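Local coordinates for protein thiosulfate sulfurtransferase RDL2, mitochondrial (Saccharomyces cerevisiae, PDB 6K6R) that catalyses the transfer of sulfane sulfur from thiosulfate to cyanide, yielding thiocyanate and sulfite, at residues 115-118 / 119-122; 87-90 / 91-94; 58-61 / 62-66; 37-40 / 41-45; 95-98 / 99-102. All coordinates share one frame; numbering follows the deposited sequence.

From the N terminus, interaction 4 comes first, on the last turns of helix 35-43, then interaction 3, where helix 57-60 runs out toward strand 69-70. Interaction 2 closes helix 84-91, interaction 5 continues directly from it through a turn into strand 101-104, and interaction 1 ends helix 111-121. All five are local and follow in series, so none nests within or crosses another. Contacts between them knit the rhodanese domain: M65 CE of interaction 3 packs 3.5 Å from V38 CG1 of interaction 4, F87 of interaction 2 meets K95 of interaction 5, and Y122 of interaction 1 touches H98 of interaction 5. Interactions 1 and 4 lie on opposite sides of the chain's centre.

Interaction 1. Residues 115-118 / 119-122; sequences AEEL and ARSY
A salt bridge from E116 to R120, one helical turn apart, and a serine hydroxyl folded back onto the backbone mark the last turns of helix 111-121. R120 meets the carboxylate side-on with two nitrogens: its NE lies 2.7 Å from OE2 of E116, and its NH2 3.2 Å from OE1 of E116. Both oxygens sit close to the guanidinium plane, OE1 receives NH2 on its syn lone pair, and the two flat groups are 23° apart. The E116 chain bends at chi2 (-85°), which turns the carboxylate along the helix toward its mate, while a bend at chi3 brings the arginine back to it. OE2 of E116 is also hydrogen-bonded to T127. A leucine in place of R120 would probably leave the E116 carboxylate without its countercharge, held by T127 alone among the partners described. At the helix end, OG of S121 donates a short 2.5 Å bond to O of L118; a small hydroxyl suits this place, since it can turn back to a final-turn carbonyl. Inward, A115, E116 and A119 pack on F104 of strand 101-104, while R120 and S121 rest against F25 near the N terminus.

Interaction 2. Residues 87-90 / 91-94; sequences FHKV and FQFA
F87, F91 and F93 form an aromatic cluster where helix 84-91 ends. CD2 of F91 stands over the centre of the F87 ring, 3.6 Å above its plane, with the two rings inclined at 43°. F93 comes instead to the edge of the same ring: its CE1 is 3.4 Å from CE1 of F87. One phenyl group thus has a neighbour on a face and another at its rim, a use to which a large flat side chain is well suited. F87 has chi1 at -168°, which carries its ring along the helix toward F91 and F93. V90 adds a CH-pi contact over the face of the F91 ring, its CG1 lying 3.9 Å from the centroid.

The next shell is the backbone that sets these rings. N of F91 is hydrogen-bonded to O of F87 at 3.0 Å, and N of Q92 to O of H88 at 2.8 Å. Q92 then leaves the helix with positive phi (63°), which turns the chain so that F93 comes back beside F87. The bend also brings O of F93 to 3.4 Å from CA of H88 in a CA-H...O contact, while the backbone of Q92 and F93 passes over one face of the imidazole.

Further out, F91 packs on A79 and L82, and F87 on I71 and K95, so that the cluster joins helix 84-91 to the loops near strand 69-70 and to the segment leading into strand 101-104.

Interaction 3. Residues 58-61 / 62-66; sequences KEVK and DYKMP
Just past helix 57-60 the backbone makes one tight turn, with N of D62 bonded to O of E59 at 3.1 Å, before Y63 opens into an extended conformation (phi -160°). This is the helix-to-strand connection that leads to strand 69-70 of the rhodanese fold.

Side chains meet chiefly between V60 and K64, which approach obliquely. The valine's CG1 is the touching branch, and it meets the aliphatic part of the lysine. With chi1 at -179° the lysine runs out away from its own N-H, past the valine methyl, before it bends at chi3. Lysine suits the spot because its methylenes can cover an apolar neighbour while its ammonium goes on toward the surface.

Two polar ends reach to other helices. E59 forms a salt bridge with R111 of helix 111-121, the helix that follows C106, which carries a persulfide in this structure, and OH of Y63 is hydrogen-bonded to W137 of helix 134-139. Just beyond the turn, CG1 of V60 lies 3.6 Å from CB of K64 and 3.8 Å from CG of K64.

Interaction 4. Residues 37-40 / 41-45; sequences QVRN and LVEHP
The side chains of R39 and E43 lie side by side, pointing the same way, with the planes of their flat groups 16° apart, on the outer side of helix 35-43, a flanking helix of the rhodanese fold. They do not form a salt bridge: NE of R39 is 4.3 Å from OE2 of E43, an attraction of opposite charges across a gap, and the oxygen stands obliquely to the guanidinium. The touch is made by the aliphatic base of the arginine, whose CG is 3.8 Å from OE2 of E43. R39 has its CG trans to the backbone N (chi1 178°), which sends this base alongside E43, itself extended beyond CG. N40 is the other flat neighbour, with its amide inclined 38° to that carboxylate. The imidazole of H44 has CB of E43 over one face, near the rim. A lysine in place of E43 would probably set two positive charges side by side, leaving R39 without its nearby countercharge.

The helix itself is held by backbone bonds from L41 to Q37, V42 to V38, E43 to R39 and H44 to N40. H44 then leaves helical geometry, and P45, with no N-H to give, suits a place where the helix is not continued. R39 also has a long, weak ion pair with D36.

The apolar face is lined by V38, L41 and V42, which rest on L51 of strand 49-53; the two valines also meet M65 from the loop after helix 57-60. Branched residues fit here because their short methyl groups pack close to the helix backbone: CG2 of V42 lies 3.3 Å from O of V38 and 4.4 Å from CG1 of V38.

Interaction 5. Residues 95-98 / 99-102; sequences KPPH and DKEL
P97 and K100 lie side by side and point the same way, whereas P96 and L102 cross at about a right angle; the two pairs flank the turn that enters strand 101-104. In the first, CD of P97 is 3.6 Å from CG of K100. With CG beside its backbone N (chi1 -64°), K100 lays that carbon alongside the CD edge of the proline ring. D99 joins on the same proline, its carboxylate coming up to CB of P97 with OD2 at 3.7 Å. In the second pair, CB of P96 lies 4.1 Å from CD2 of L102, a light apolar contact on the buried side.

The orientation follows from the backbone. N of K100 is bonded to O of P97 at 3.1 Å, which closes a turn over H98 and D99. Proline suits the first place in that it gives its carbonyl to the turn bond while its rigid ring offers CB and CD as a surface for D99 and K100. A water probably bridges O of H98, at 3.0 Å, and O of K100, though the second distance is very short and that bond is doubtful.

Around this, the H98 ring stacks on Y124, whose hydroxyl also bonds to O of P96. P96 packs on F87 of helix 84-91, and L102 packs on L50 and V52 of strand 49-53. The whole is a type I beta turn delivering the chain into the central strand of the parallel sheet that forms the core of the alpha/beta rhodanese fold.

Interaction 1. Residues 115-118 / 119-122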
loop_
_atom_site.group_PDB
_atom_site.type_symbol
_atom_site.label_atom_id
_atom_site.label_comp_id
_atom_site.label_asym_id
_atom_site.label_seq_id
_atom_site.Cartn_x
_atom_site.Cartn_y
_atom_site.Cartn_z
ATOM N N ALA A 115 -7.307 -3.187 4.918
ATOM C CA ALA A 115 -6.192 -3.860 4.259
ATOM C C ALA A 115 -5.020 -4.058 5.211
ATOM O O ALA A 115 -4.370 -5.111 5.192
ATOM C CB ALA A 115 -5.755 -3.068 3.028
ATOM N N GLU A 116 -4.730 -3.058 6.047
ATOM C CA GLU A 116 -3.656 -3.201 7.026
ATOM C C GLU A 116 -3.973 -4.304 8.027
ATOM O O GLU A 116 -3.100 -5.111 8.371
ATOM C CB GLU A 116 -3.421 -1.873 7.747
ATOM C CG GLU A 116 -2.145 -1.827 8.577
ATOM C CD GLU A 116 -2.330 -2.392 9.975
ATOM O OE1 GLU A 116 -3.469 -2.358 10.487
ATOM O OE2 GLU A 116 -1.336 -2.872 10.561
ATOM N N GLU A 117 -5.216 -4.349 8.512
ATOM C CA GLU A 117 -5.610 -5.400 9.445
ATOM C C GLU A 117 -5.511 -6.774 8.795
ATOM O O GLU A 117 -5.108 -7.748 9.441
ATOM C CB GLU A 117 -7.030 -5.145 9.948
ATOM C CG GLU A 117 -7.293 -5.648 11.355
ATOM C CD GLU A 117 -8.744 -5.494 11.762
ATOM O OE1 GLU A 117 -9.458 -4.686 11.130
ATOM O OE2 GLU A 117 -9.171 -6.180 12.714
ATOM N N LEU A 118 -5.872 -6.871 7.514
ATOM C CA LEU A 118 -5.746 -8.141 6.809
ATOM C C LEU A 118 -4.283 -8.515 6.609
ATOM O O LEU A 118 -3.925 -9.697 6.674
ATOM C CB LEU A 118 -6.477 -8.072 5.469
ATOM C CG LEU A 118 -8.003 -8.147 5.554
ATOM C CD1 LEU A 118 -8.637 -7.797 4.219
ATOM C CD2 LEU A 118 -8.445 -9.526 6.017
ATOM N N ALA A 119 -3.421 -7.521 6.371
ATOM C CA ALA A 119 -1.996 -7.800 6.228
ATOM C C ALA A 119 -1.422 -8.401 7.503
ATOM O O ALA A 119 -0.654 -9.369 7.451
ATOM C CB ALA A 119 -1.245 -6.524 5.850
ATOM N N ARG A 120 -1.786 -7.843 8.661
ATOM C CA ARG A 120 -1.324 -8.400 9.928
ATOM C C ARG A 120 -1.923 -9.776 10.185
ATOM O O ARG A 120 -1.312 -10.597 10.879
ATOM C CB ARG A 120 -1.657 -7.448 11.077
ATOM C CG ARG A 120 -0.667 -6.304 11.237
ATOM C CD ARG A 120 -0.910 -5.527 12.521
ATOM N NE ARG A 120 -2.103 -4.690 12.440
ATOM C CZ ARG A 120 -3.155 -4.807 13.246
ATOM N NH1 ARG A 120 -3.164 -5.730 14.199
ATOM N NH2 ARG A 120 -4.197 -4.002 13.098
ATOM N N SER A 121 -3.111 -10.047 9.639
ATOM C CA SER A 121 -3.709 -11.370 9.767
ATOM C C SER A 121 -2.994 -12.420 8.927
ATOM O O SER A 121 -3.245 -13.614 9.118
ATOM C CB SER A 121 -5.189 -11.318 9.376
ATOM O OG SER A 121 -5.349 -11.319 7.967
ATOM N N TYR A 122 -2.116 -12.011 8.011
ATOM C CA TYR A 122 -1.386 -12.934 7.153
ATOM C C TYR A 122 0.104 -12.982 7.469
ATOM O O TYR A 122 0.880 -13.505 6.664
ATOM C CB TYR A 122 -1.593 -12.566 5.682
ATOM C CG TYR A 122 -2.982 -12.871 5.168
ATOM C CD1 TYR A 122 -3.541 -14.131 5.332
ATOM C CD2 TYR A 122 -3.734 -11.899 4.523
ATOM C CE1 TYR A 122 -4.810 -14.415 4.865
ATOM C CE2 TYR A 122 -5.005 -12.173 4.055
ATOM C CZ TYR A 122 -5.537 -13.433 4.229
ATOM O OH TYR A 122 -6.801 -13.712 3.764
#

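Interaction 2. Residues 87-90 / 91-94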
loop_
_atom_site.group_PDB
_atom_site.type_symbol
_atom_site.label_atom_id
_atom_site.label_comp_id
_atom_site.label_asym_id
_atom_site.label_seq_id
_atom_site.Cartn_x
_atom_site.Cartn_y
_atom_site.Cartn_z
ATOM N N PHE A 87 0.052 -15.533 -6.443
ATOM C CA PHE A 87 0.098 -14.089 -6.242
ATOM C C PHE A 87 0.770 -13.401 -7.421
ATOM O O PHE A 87 0.283 -12.377 -7.914
ATOM C CB PHE A 87 0.827 -13.756 -4.939
ATOM C CG PHE A 87 0.687 -12.317 -4.506
ATOM C CD1 PHE A 87 1.453 -11.320 -5.092
ATOM C CD2 PHE A 87 -0.206 -11.963 -3.507
ATOM C CE1 PHE A 87 1.328 -10.003 -4.694
ATOM C CE2 PHE A 87 -0.335 -10.644 -3.105
ATOM C CZ PHE A 87 0.434 -9.665 -3.700
ATOM N N HIS A 88 1.892 -13.953 -7.889
ATOM C CA HIS A 88 2.587 -13.363 -9.026
ATOM C C HIS A 88 1.782 -13.499 -10.311
ATOM O O HIS A 88 1.864 -12.630 -11.183
ATOM C CB HIS A 88 3.962 -14.003 -9.197
ATOM C CG HIS A 88 4.875 -13.233 -10.098
ATOM N ND1 HIS A 88 4.723 -13.209 -11.468
ATOM C CD2 HIS A 88 5.944 -12.447 -9.826
ATOM C CE1 HIS A 88 5.662 -12.447 -12.001
ATOM N NE2 HIS A 88 6.415 -11.974 -11.026
ATOM N N LYS A 89 1.005 -14.573 -10.448
ATOM C CA LYS A 89 0.200 -14.736 -11.653
ATOM C C LYS A 89 -1.006 -13.806 -11.642
ATOM O O LYS A 89 -1.412 -13.292 -12.690
ATOM C CB LYS A 89 -0.242 -16.192 -11.795
ATOM C CG LYS A 89 0.848 -17.142 -12.288
ATOM C CD LYS A 89 1.750 -16.490 -13.331
ATOM C CE LYS A 89 3.177 -16.332 -12.823
ATOM N NZ LYS A 89 4.029 -15.596 -13.799
ATOM N N VAL A 90 -1.588 -13.572 -10.465
ATOM C CA VAL A 90 -2.788 -12.747 -10.380
ATOM C C VAL A 90 -2.441 -11.267 -10.492
ATOM O O VAL A 90 -3.162 -10.498 -11.137
ATOM C CB VAL A 90 -3.550 -13.061 -9.079
ATOM C CG1 VAL A 90 -4.632 -12.024 -8.824
ATOM C CG2 VAL A 90 -4.160 -14.454 -9.145
ATOM N N PHE A 91 -1.330 -10.841 -9.883
ATOM C CA PHE A 91 -0.993 -9.425 -9.807
ATOM C C PHE A 91 0.191 -9.011 -10.670
ATOM O O PHE A 91 0.374 -7.810 -10.892
ATOM C CB PHE A 91 -0.705 -9.029 -8.352
ATOM C CG PHE A 91 -1.879 -9.204 -7.435
ATOM C CD1 PHE A 91 -2.930 -8.304 -7.458
ATOM C CD2 PHE A 91 -1.936 -10.274 -6.558
ATOM C CE1 PHE A 91 -4.015 -8.463 -6.619
ATOM C CE2 PHE A 91 -3.017 -10.439 -5.717
ATOM C CZ PHE A 91 -4.059 -9.533 -5.750
ATOM N N GLN A 92 0.995 -9.963 -11.146
ATOM C CA GLN A 92 2.156 -9.685 -11.997
ATOM C C GLN A 92 3.210 -8.849 -11.271
ATOM O O GLN A 92 3.856 -7.979 -11.859
ATOM C CB GLN A 92 1.742 -9.027 -13.316
ATOM C CG GLN A 92 1.381 -10.034 -14.393
ATOM C CD GLN A 92 2.424 -11.131 -14.534
ATOM O OE1 GLN A 92 2.116 -12.315 -14.399
ATOM N NE2 GLN A 92 3.661 -10.739 -14.812
ATOM N N PHE A 93 3.377 -9.113 -9.978
ATOM C CA PHE A 93 4.578 -8.723 -9.254
ATOM C C PHE A 93 4.764 -9.701 -8.102
ATOM O O PHE A 93 3.873 -10.492 -7.782
ATOM C CB PHE A 93 4.529 -7.264 -8.769
ATOM C CG PHE A 93 3.355 -6.937 -7.884
ATOM C CD1 PHE A 93 3.374 -7.248 -6.533
ATOM C CD2 PHE A 93 2.249 -6.282 -8.399
ATOM C CE1 PHE A 93 2.301 -6.933 -5.719
ATOM C CE2 PHE A 93 1.174 -5.964 -7.590
ATOM C CZ PHE A 93 1.200 -6.292 -6.249
ATOM N N ALA A 94 5.941 -9.648 -7.488
ATOM C CA ALA A 94 6.286 -10.619 -6.460
ATOM C C ALA A 94 5.467 -10.388 -5.196
ATOM O O ALA A 94 5.222 -9.247 -4.793
ATOM C CB ALA A 94 7.778 -10.544 -6.138
#

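Interaction 3. Residues 58-61 / 62-66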
loop_
_atom_site.group_PDB
_atom_site.type_symbol
_atom_site.label_atom_id
_atom_site.label_comp_id
_atom_site.label_asym_id
_atom_site.label_seq_id
_atom_site.Cartn_x
_atom_site.Cartn_y
_atom_site.Cartn_z
ATOM N N LYS A 58 -9.535 0.288 -11.387
ATOM C CA LYS A 58 -10.294 1.294 -12.121
ATOM C C LYS A 58 -9.928 2.703 -11.663
ATOM O O LYS A 58 -9.828 3.622 -12.485
ATOM C CB LYS A 58 -11.802 1.036 -11.977
ATOM C CG LYS A 58 -12.274 -0.419 -12.235
ATOM C CD LYS A 58 -12.091 -1.349 -11.031
ATOM C CE LYS A 58 -11.890 -2.799 -11.460
ATOM N NZ LYS A 58 -11.482 -3.672 -10.320
ATOM N N GLU A 59 -9.703 2.890 -10.361
ATOM C CA GLU A 59 -9.306 4.200 -9.855
ATOM C C GLU A 59 -7.830 4.491 -10.097
ATOM O O GLU A 59 -7.450 5.657 -10.258
ATOM C CB GLU A 59 -9.613 4.307 -8.360
ATOM C CG GLU A 59 -11.037 3.935 -7.993
ATOM C CD GLU A 59 -11.215 3.725 -6.504
ATOM O OE1 GLU A 59 -11.376 2.561 -6.081
ATOM O OE2 GLU A 59 -11.191 4.727 -5.757
ATOM N N VAL A 60 -6.986 3.455 -10.122
ATOM C CA VAL A 60 -5.565 3.652 -10.378
ATOM C C VAL A 60 -5.316 4.165 -11.791
ATOM O O VAL A 60 -4.270 4.771 -12.054
ATOM C CB VAL A 60 -4.793 2.343 -10.122
ATOM C CG1 VAL A 60 -3.302 2.609 -10.017
ATOM C CG2 VAL A 60 -5.298 1.674 -8.854
ATOM N N LYS A 61 -6.259 3.946 -12.713
ATOM C CA LYS A 61 -6.108 4.468 -14.067
ATOM C C LYS A 61 -6.096 5.991 -14.085
ATOM O O LYS A 61 -5.458 6.596 -14.953
ATOM C CB LYS A 61 -7.228 3.939 -14.964
ATOM C CG LYS A 61 -7.217 2.432 -15.158
ATOM C CD LYS A 61 -6.061 1.991 -16.038
ATOM C CE LYS A 61 -6.318 0.618 -16.635
ATOM N NZ LYS A 61 -7.514 0.615 -17.522
ATOM N N ASP A 62 -6.792 6.626 -13.138
ATOM C CA ASP A 62 -6.822 8.085 -13.098
ATOM C C ASP A 62 -5.492 8.652 -12.617
ATOM O O ASP A 62 -4.985 9.629 -13.183
ATOM C CB ASP A 62 -7.966 8.560 -12.203
ATOM C CG ASP A 62 -9.324 8.387 -12.855
ATOM O OD1 ASP A 62 -9.370 8.021 -14.048
ATOM O OD2 ASP A 62 -10.345 8.614 -12.174
ATOM N N TYR A 63 -4.914 8.060 -11.574
ATOM C CA TYR A 63 -3.591 8.456 -11.108
ATOM C C TYR A 63 -3.001 7.327 -10.280
ATOM O O TYR A 63 -3.625 6.872 -9.317
ATOM C CB TYR A 63 -3.636 9.741 -10.274
ATOM C CG TYR A 63 -2.332 10.024 -9.557
ATOM C CD1 TYR A 63 -1.243 10.553 -10.240
ATOM C CD2 TYR A 63 -2.181 9.746 -8.203
ATOM C CE1 TYR A 63 -0.047 10.806 -9.594
ATOM C CE2 TYR A 63 -0.987 9.995 -7.549
ATOM C CZ TYR A 63 0.076 10.525 -8.251
ATOM O OH TYR A 63 1.267 10.776 -7.605
ATOM N N LYS A 64 -1.801 6.891 -10.650
ATOM C CA LYS A 64 -1.033 5.925 -9.878
ATOM C C LYS A 64 0.131 6.653 -9.222
ATOM O O LYS A 64 0.931 7.297 -9.911
ATOM C CB LYS A 64 -0.518 4.788 -10.759
ATOM C CG LYS A 64 0.278 3.737 -9.994
ATOM C CD LYS A 64 0.726 2.600 -10.897
ATOM C CE LYS A 64 2.242 2.561 -11.027
ATOM N NZ LYS A 64 2.889 1.910 -9.852
ATOM N N MET A 65 0.216 6.564 -7.904
ATOM C CA MET A 65 1.373 7.104 -7.202
ATOM C C MET A 65 2.596 6.281 -7.582
ATOM O O MET A 65 2.583 5.057 -7.405
ATOM C CB MET A 65 1.146 7.077 -5.695
ATOM C CG MET A 65 2.084 7.984 -4.916
ATOM S SD MET A 65 1.694 8.031 -3.157
ATOM C CE MET A 65 2.771 6.744 -2.549
ATOM N N PRO A 66 3.650 6.891 -8.125
ATOM C CA PRO A 66 4.804 6.104 -8.576
ATOM C C PRO A 66 5.416 5.296 -7.440
ATOM O O PRO A 66 5.358 5.682 -6.271
ATOM C CB PRO A 66 5.780 7.165 -9.102
ATOM C CG PRO A 66 5.270 8.478 -8.584
ATOM C CD PRO A 66 3.795 8.322 -8.434
#

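Interaction 4. Residues 37-40 / 41-45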
loop_
_atom_site.group_PDB
_atom_site.type_symbol
_atom_site.label_atom_id
_atom_site.label_comp_id
_atom_site.label_asym_id
_atom_site.label_seq_id
_atom_site.Cartn_x
_atom_site.Cartn_y
_atom_site.Cartn_z
ATOM N N GLN A 37 6.923 12.291 4.462
ATOM C CA GLN A 37 7.518 10.963 4.575
ATOM C C GLN A 37 7.161 10.088 3.383
ATOM O O GLN A 37 7.972 9.255 2.958
ATOM C CB GLN A 37 7.071 10.296 5.876
ATOM C CG GLN A 37 7.525 11.018 7.130
ATOM C CD GLN A 37 6.889 10.454 8.384
ATOM O OE1 GLN A 37 5.692 10.616 8.613
ATOM N NE2 GLN A 37 7.691 9.785 9.202
ATOM N N VAL A 38 5.959 10.257 2.832
ATOM C CA VAL A 38 5.578 9.520 1.633
ATOM C C VAL A 38 6.241 10.124 0.401
ATOM O O VAL A 38 6.664 9.401 -0.508
ATOM C CB VAL A 38 4.045 9.483 1.501
ATOM C CG1 VAL A 38 3.637 8.783 0.222
ATOM C CG2 VAL A 38 3.429 8.783 2.701
ATOM N N ARG A 39 6.348 11.455 0.351
ATOM C CA ARG A 39 7.050 12.100 -0.754
ATOM C C ARG A 39 8.522 11.711 -0.771
ATOM O O ARG A 39 9.118 11.547 -1.842
ATOM C CB ARG A 39 6.894 13.619 -0.659
ATOM C CG ARG A 39 7.641 14.392 -1.736
ATOM C CD ARG A 39 7.909 15.826 -1.303
ATOM N NE ARG A 39 7.162 16.789 -2.107
ATOM C CZ ARG A 39 6.706 17.950 -1.647
ATOM N NH1 ARG A 39 6.920 18.296 -0.385
ATOM N NH2 ARG A 39 6.035 18.766 -2.450
ATOM N N ASN A 40 9.127 11.557 0.410
ATOM C CA ASN A 40 10.514 11.105 0.474
ATOM C C ASN A 40 10.643 9.663 0.002
ATOM O O ASN A 40 11.606 9.315 -0.690
ATOM C CB ASN A 40 11.049 11.250 1.899
ATOM C CG ASN A 40 11.268 12.697 2.296
ATOM O OD1 ASN A 40 11.422 13.571 1.443
ATOM N ND2 ASN A 40 11.284 12.957 3.599
ATOM N N LEU A 41 9.681 8.811 0.365
ATOM C CA LEU A 41 9.739 7.411 -0.039
ATOM C C LEU A 41 9.525 7.246 -1.538
ATOM O O LEU A 41 10.096 6.335 -2.147
ATOM C CB LEU A 41 8.701 6.599 0.737
ATOM C CG LEU A 41 9.224 5.849 1.962
ATOM C CD1 LEU A 41 8.171 4.889 2.484
ATOM C CD2 LEU A 41 10.510 5.113 1.630
ATOM N N VAL A 42 8.710 8.109 -2.147
ATOM C CA VAL A 42 8.511 8.041 -3.592
ATOM C C VAL A 42 9.752 8.538 -4.323
ATOM O O VAL A 42 10.169 7.956 -5.331
ATOM C CB VAL A 42 7.255 8.836 -3.994
ATOM C CG1 VAL A 42 7.185 9.001 -5.504
ATOM C CG2 VAL A 42 6.006 8.145 -3.475
ATOM N N GLU A 43 10.370 9.609 -3.820
ATOM C CA GLU A 43 11.547 10.163 -4.482
ATOM C C GLU A 43 12.765 9.266 -4.298
ATOM O O GLU A 43 13.592 9.140 -5.208
ATOM C CB GLU A 43 11.827 11.571 -3.957
ATOM C CG GLU A 43 10.910 12.639 -4.535
ATOM C CD GLU A 43 10.965 13.939 -3.759
ATOM O OE1 GLU A 43 11.572 13.957 -2.667
ATOM O OE2 GLU A 43 10.397 14.943 -4.240
ATOM N N HIS A 44 12.896 8.636 -3.130
ATOM C CA HIS A 44 14.008 7.736 -2.833
ATOM C C HIS A 44 13.440 6.427 -2.302
ATOM O O HIS A 44 13.202 6.286 -1.094
ATOM C CB HIS A 44 14.980 8.363 -1.836
ATOM C CG HIS A 44 15.456 9.726 -2.230
ATOM N ND1 HIS A 44 14.987 10.879 -1.639
ATOM C CD2 HIS A 44 16.358 10.121 -3.159
ATOM C CE1 HIS A 44 15.579 11.925 -2.185
ATOM N NE2 HIS A 44 16.417 11.493 -3.110
ATOM N N PRO A 45 13.204 5.450 -3.177
ATOM C CA PRO A 45 12.630 4.176 -2.725
ATOM C C PRO A 45 13.527 3.476 -1.714
ATOM O O PRO A 45 14.755 3.478 -1.832
ATOM C CB PRO A 45 12.508 3.365 -4.020
ATOM C CG PRO A 45 12.423 4.392 -5.098
ATOM C CD PRO A 45 13.305 5.521 -4.644
#

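Interaction 5. Residues 95-98 / 99-102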
loop_
_atom_site.group_PDB
_atom_site.type_symbol
_atom_site.label_atom_id
_atom_site.label_comp_id
_atom_site.label_asym_id
_atom_site.label_seq_id
_atom_site.Cartn_x
_atom_site.Cartn_y
_atom_site.Cartn_z
ATOM N N LYS A 95 5.040 -11.480 -4.576
ATOM C CA LYS A 95 4.404 -11.397 -3.271
ATOM C C LYS A 95 5.422 -10.872 -2.266
ATOM O O LYS A 95 6.471 -11.506 -2.075
ATOM C CB LYS A 95 3.869 -12.757 -2.830
ATOM C CG LYS A 95 3.413 -12.795 -1.378
ATOM C CD LYS A 95 2.372 -13.879 -1.143
ATOM C CE LYS A 95 2.531 -14.503 0.235
ATOM N NZ LYS A 95 1.220 -14.846 0.851
ATOM N N PRO A 96 5.171 -9.734 -1.627
ATOM C CA PRO A 96 6.179 -9.129 -0.750
ATOM C C PRO A 96 6.555 -10.064 0.384
ATOM O O PRO A 96 5.687 -10.735 0.963
ATOM C CB PRO A 96 5.482 -7.865 -0.221
ATOM C CG PRO A 96 4.024 -8.071 -0.489
ATOM C CD PRO A 96 3.946 -8.922 -1.713
ATOM N N PRO A 97 7.842 -10.153 0.714
ATOM C CA PRO A 97 8.244 -10.926 1.894
ATOM C C PRO A 97 7.615 -10.351 3.152
ATOM O O PRO A 97 7.321 -9.157 3.238
ATOM C CB PRO A 97 9.771 -10.785 1.912
ATOM C CG PRO A 97 10.143 -10.414 0.512
ATOM C CD PRO A 97 8.998 -9.610 -0.020
ATOM N N HIS A 98 7.409 -11.222 4.140
ATOM C CA HIS A 98 6.702 -10.822 5.350
ATOM C C HIS A 98 7.526 -9.913 6.251
ATOM O O HIS A 98 6.998 -9.428 7.258
ATOM C CB HIS A 98 6.252 -12.065 6.116
ATOM C CG HIS A 98 5.245 -12.890 5.377
ATOM N ND1 HIS A 98 3.897 -12.852 5.662
ATOM C CD2 HIS A 98 5.389 -13.766 4.354
ATOM C CE1 HIS A 98 3.255 -13.673 4.850
ATOM N NE2 HIS A 98 4.137 -14.240 4.048
ATOM N N ASP A 99 8.793 -9.667 5.921
ATOM C CA ASP A 99 9.596 -8.705 6.661
ATOM C C ASP A 99 9.485 -7.293 6.103
ATOM O O ASP A 99 9.854 -6.338 6.795
ATOM C CB ASP A 99 11.068 -9.131 6.670
ATOM C CG ASP A 99 11.539 -9.633 5.320
ATOM O OD1 ASP A 99 11.792 -8.795 4.427
ATOM O OD2 ASP A 99 11.657 -10.864 5.151
ATOM N N LYS A 100 8.988 -7.142 4.876
ATOM C CA LYS A 100 8.811 -5.820 4.294
ATOM C C LYS A 100 7.766 -5.031 5.072
ATOM O O LYS A 100 6.805 -5.590 5.608
ATOM C CB LYS A 100 8.387 -5.933 2.829
ATOM C CG LYS A 100 9.414 -6.585 1.920
ATOM C CD LYS A 100 10.686 -5.764 1.828
ATOM C CE LYS A 100 11.614 -6.317 0.760
ATOM N NZ LYS A 100 11.198 -5.892 -0.605
ATOM N N GLU A 101 7.963 -3.717 5.134
ATOM C CA GLU A 101 6.994 -2.822 5.758
ATOM C C GLU A 101 6.009 -2.361 4.691
ATOM O O GLU A 101 6.381 -1.635 3.762
ATOM C CB GLU A 101 7.685 -1.633 6.420
ATOM C CG GLU A 101 6.725 -0.730 7.185
ATOM C CD GLU A 101 7.401 0.488 7.787
ATOM O OE1 GLU A 101 8.525 0.824 7.355
ATOM O OE2 GLU A 101 6.805 1.111 8.690
ATOM N N LEU A 102 4.754 -2.785 4.820
ATOM C CA LEU A 102 3.701 -2.393 3.893
ATOM C C LEU A 102 3.008 -1.146 4.429
ATOM O O LEU A 102 2.375 -1.188 5.490
ATOM C CB LEU A 102 2.698 -3.529 3.698
ATOM C CG LEU A 102 3.285 -4.911 3.399
ATOM C CD1 LEU A 102 2.177 -5.930 3.187
ATOM C CD2 LEU A 102 4.203 -4.852 2.189
HETATM O O HOH W 1 5.412 -6.900 7.270
#